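Local coordinates for Pol protein (Human T-cell leukemia virus type I, PDB 6TJU), which is a polyprotein whose integrase part inserts viral DNA into the host genome, this C-terminal, SH3-like domain probably contributing to DNA binding, at residues 29-34 with 39-44. Sequence-based numbering, arbitrary orientation.
Sequences QEALQE and ALIPVS
Leu40 O is held by two neighbouring residues of segment 29-34: Leu32 N donates a nearly straight hydrogen bond of 2.8 Å (171° at the hydrogen), and the CA-H of Ala31 adds a longer, weaker contact. A second backbone bond, from Leu40 N to Gln33 O at 2.6 Å, is made by the same residue toward the same segment. Leu40 thus has both its backbone polar atoms engaged by segment 29-34, while Gln33 N, buried beside them, finds no partner in the model.

Beyond these bonds the antiparallel hairpin of strands 33-35 and 38-42 continues with Glu34 and Ala39 as a non-hydrogen-bonded pair. It belongs to the small SH3-like barrel of the integrase C-terminal domain, and the chain turns at Ala31 and Leu32 as it passes from strand 26-30, paired with strand 12-15, into the sheet that holds 38-42 and 48-52.

In the hairpin the side chains of Glu34 and Ala39 lie on one face, those of Gln33 and Leu40 on the other. Ala31 CB meets Ile41 CD1 at 4.0 Å and Ala39 CB at 4.2 Å, and Ile51 and Phe15 also pack against Ile41. With chi1 at -55°, CG1 of Ile41 lies anti to the carbonyl carbon and its CD1 turns back to Ala31, although CB points away from segment 29-34; the CG2 branch instead rests on Gln29 CB. Between the segments, Leu32 and Pro42 reach toward each other tip to tip, CG to CG at 4.0 Å, and the proline CD lies 3.5 Å from Glu30 O. Leu40 CD2 touches Leu32 CB, with Trp50 adjoining Leu40. At the hairpin end Glu34, bent at chi2 (-103°), brings OE2 to 3.7 Å from Ala39 CB, and its OE1 is hydrogen-bonded to the hydroxyl of Tyr13.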
loop_
_atom_site.group_PDB
_atom_site.type_symbol
_atom_site.label_atom_id
_atom_site.label_comp_id
_atom_site.label_asym_id
_atom_site.label_seq_id
_atom_site.Cartn_x
_atom_site.Cartn_y
_atom_site.Cartn_z
ATOM N N GLN A 29 4.496 2.454 1.249
ATOM C CA GLN A 29 5.122 1.434 0.389
ATOM C C GLN A 29 4.772 1.758 -1.058
ATOM O O GLN A 29 3.615 2.179 -1.357
ATOM C CB GLN A 29 4.591 0.015 0.643
ATOM C CG GLN A 29 5.284 -0.748 1.736
ATOM C CD GLN A 29 6.780 -0.848 1.563
ATOM O OE1 GLN A 29 7.349 -0.843 0.458
ATOM N NE2 GLN A 29 7.411 -0.928 2.708
ATOM N N GLU A 30 5.707 1.488 -1.946
ATOM C CA GLU A 30 5.482 1.585 -3.415
ATOM C C GLU A 30 4.569 0.441 -3.881
ATOM O O GLU A 30 4.841 -0.737 -3.569
ATOM C CB GLU A 30 6.806 1.575 -4.160
ATOM C CG GLU A 30 6.676 1.769 -5.660
ATOM C CD GLU A 30 8.024 1.672 -6.326
ATOM O OE1 GLU A 30 8.987 1.249 -5.669
ATOM O OE2 GLU A 30 8.104 2.012 -7.470
ATOM N N ALA A 31 3.472 0.783 -4.551
ATOM C CA ALA A 31 2.501 -0.204 -5.075
ATOM C C ALA A 31 3.174 -0.943 -6.232
ATOM O O ALA A 31 3.919 -0.296 -7.023
ATOM C CB ALA A 31 1.195 0.445 -5.481
ATOM N N LEU A 32 2.997 -2.266 -6.269
ATOM C CA LEU A 32 3.602 -3.117 -7.317
ATOM C C LEU A 32 2.651 -3.147 -8.495
ATOM O O LEU A 32 3.120 -3.237 -9.601
ATOM C CB LEU A 32 3.818 -4.529 -6.794
ATOM C CG LEU A 32 4.799 -4.672 -5.635
ATOM C CD1 LEU A 32 4.941 -6.122 -5.264
ATOM C CD2 LEU A 32 6.175 -4.068 -5.945
ATOM N N GLN A 33 1.350 -3.106 -8.230
ATOM C CA GLN A 33 0.342 -2.903 -9.277
ATOM C C GLN A 33 -0.903 -2.304 -8.662
ATOM O O GLN A 33 -1.100 -2.493 -7.426
ATOM C CB GLN A 33 -0.008 -4.226 -9.941
ATOM C CG GLN A 33 -0.464 -4.031 -11.373
ATOM C CD GLN A 33 -0.298 -5.374 -12.002
ATOM O OE1 GLN A 33 -1.269 -6.077 -12.237
ATOM N NE2 GLN A 33 0.956 -5.767 -12.142
ATOM N N GLU A 34 -1.686 -1.650 -9.530
ATOM C CA GLU A 34 -3.005 -1.016 -9.254
ATOM C C GLU A 34 -4.116 -1.677 -10.098
ATOM O O GLU A 34 -3.883 -2.013 -11.251
ATOM C CB GLU A 34 -2.958 0.461 -9.645
ATOM C CG GLU A 34 -1.709 1.177 -9.219
ATOM C CD GLU A 34 -1.968 2.021 -8.005
ATOM O OE1 GLU A 34 -1.128 2.883 -7.670
ATOM O OE2 GLU A 34 -3.028 1.792 -7.418
ATOM N N ALA A 39 -4.820 -1.712 -4.517
ATOM C CA ALA A 39 -3.400 -1.678 -4.928
ATOM C C ALA A 39 -2.688 -2.901 -4.361
ATOM O O ALA A 39 -3.055 -3.387 -3.241
ATOM C CB ALA A 39 -2.742 -0.400 -4.470
ATOM N N LEU A 40 -1.704 -3.402 -5.103
ATOM C CA LEU A 40 -0.895 -4.559 -4.644
ATOM C C LEU A 40 0.303 -4.026 -3.858
ATOM O O LEU A 40 1.205 -3.407 -4.444
ATOM C CB LEU A 40 -0.471 -5.417 -5.831
ATOM C CG LEU A 40 0.263 -6.695 -5.464
ATOM C CD1 LEU A 40 -0.608 -7.637 -4.654
ATOM C CD2 LEU A 40 0.728 -7.365 -6.728
ATOM N N ILE A 41 0.276 -4.262 -2.560
ATOM C CA ILE A 41 1.235 -3.684 -1.590
ATOM C C ILE A 41 2.105 -4.797 -1.041
ATOM O O ILE A 41 1.579 -5.800 -0.608
ATOM C CB ILE A 41 0.506 -2.970 -0.444
ATOM C CG1 ILE A 41 -0.488 -1.897 -0.924
ATOM C CG2 ILE A 41 1.559 -2.427 0.498
ATOM C CD1 ILE A 41 0.085 -0.874 -1.905
ATOM N N PRO A 42 3.449 -4.646 -1.019
ATOM C CA PRO A 42 4.305 -5.557 -0.271
ATOM C C PRO A 42 3.998 -5.457 1.225
ATOM O O PRO A 42 4.070 -4.379 1.735
ATOM C CB PRO A 42 5.730 -5.065 -0.547
ATOM C CG PRO A 42 5.625 -4.216 -1.798
ATOM C CD PRO A 42 4.223 -3.660 -1.789
ATOM N N VAL A 43 3.634 -6.569 1.864
ATOM C CA VAL A 43 3.263 -6.623 3.308
ATOM C C VAL A 43 4.267 -7.487 4.089
ATOM O O VAL A 43 4.193 -7.486 5.319
ATOM C CB VAL A 43 1.795 -7.084 3.504
ATOM C CG1 VAL A 43 0.779 -6.207 2.733
ATOM C CG2 VAL A 43 1.589 -8.571 3.197
ATOM N N SER A 44 5.186 -8.185 3.423
ATOM C CA SER A 44 6.278 -8.962 4.058
ATOM C C SER A 44 7.383 -9.179 3.026
ATOM O O SER A 44 7.285 -8.730 1.875
ATOM C CB SER A 44 5.765 -10.284 4.613
ATOM O OG SER A 44 5.265 -11.115 3.556
#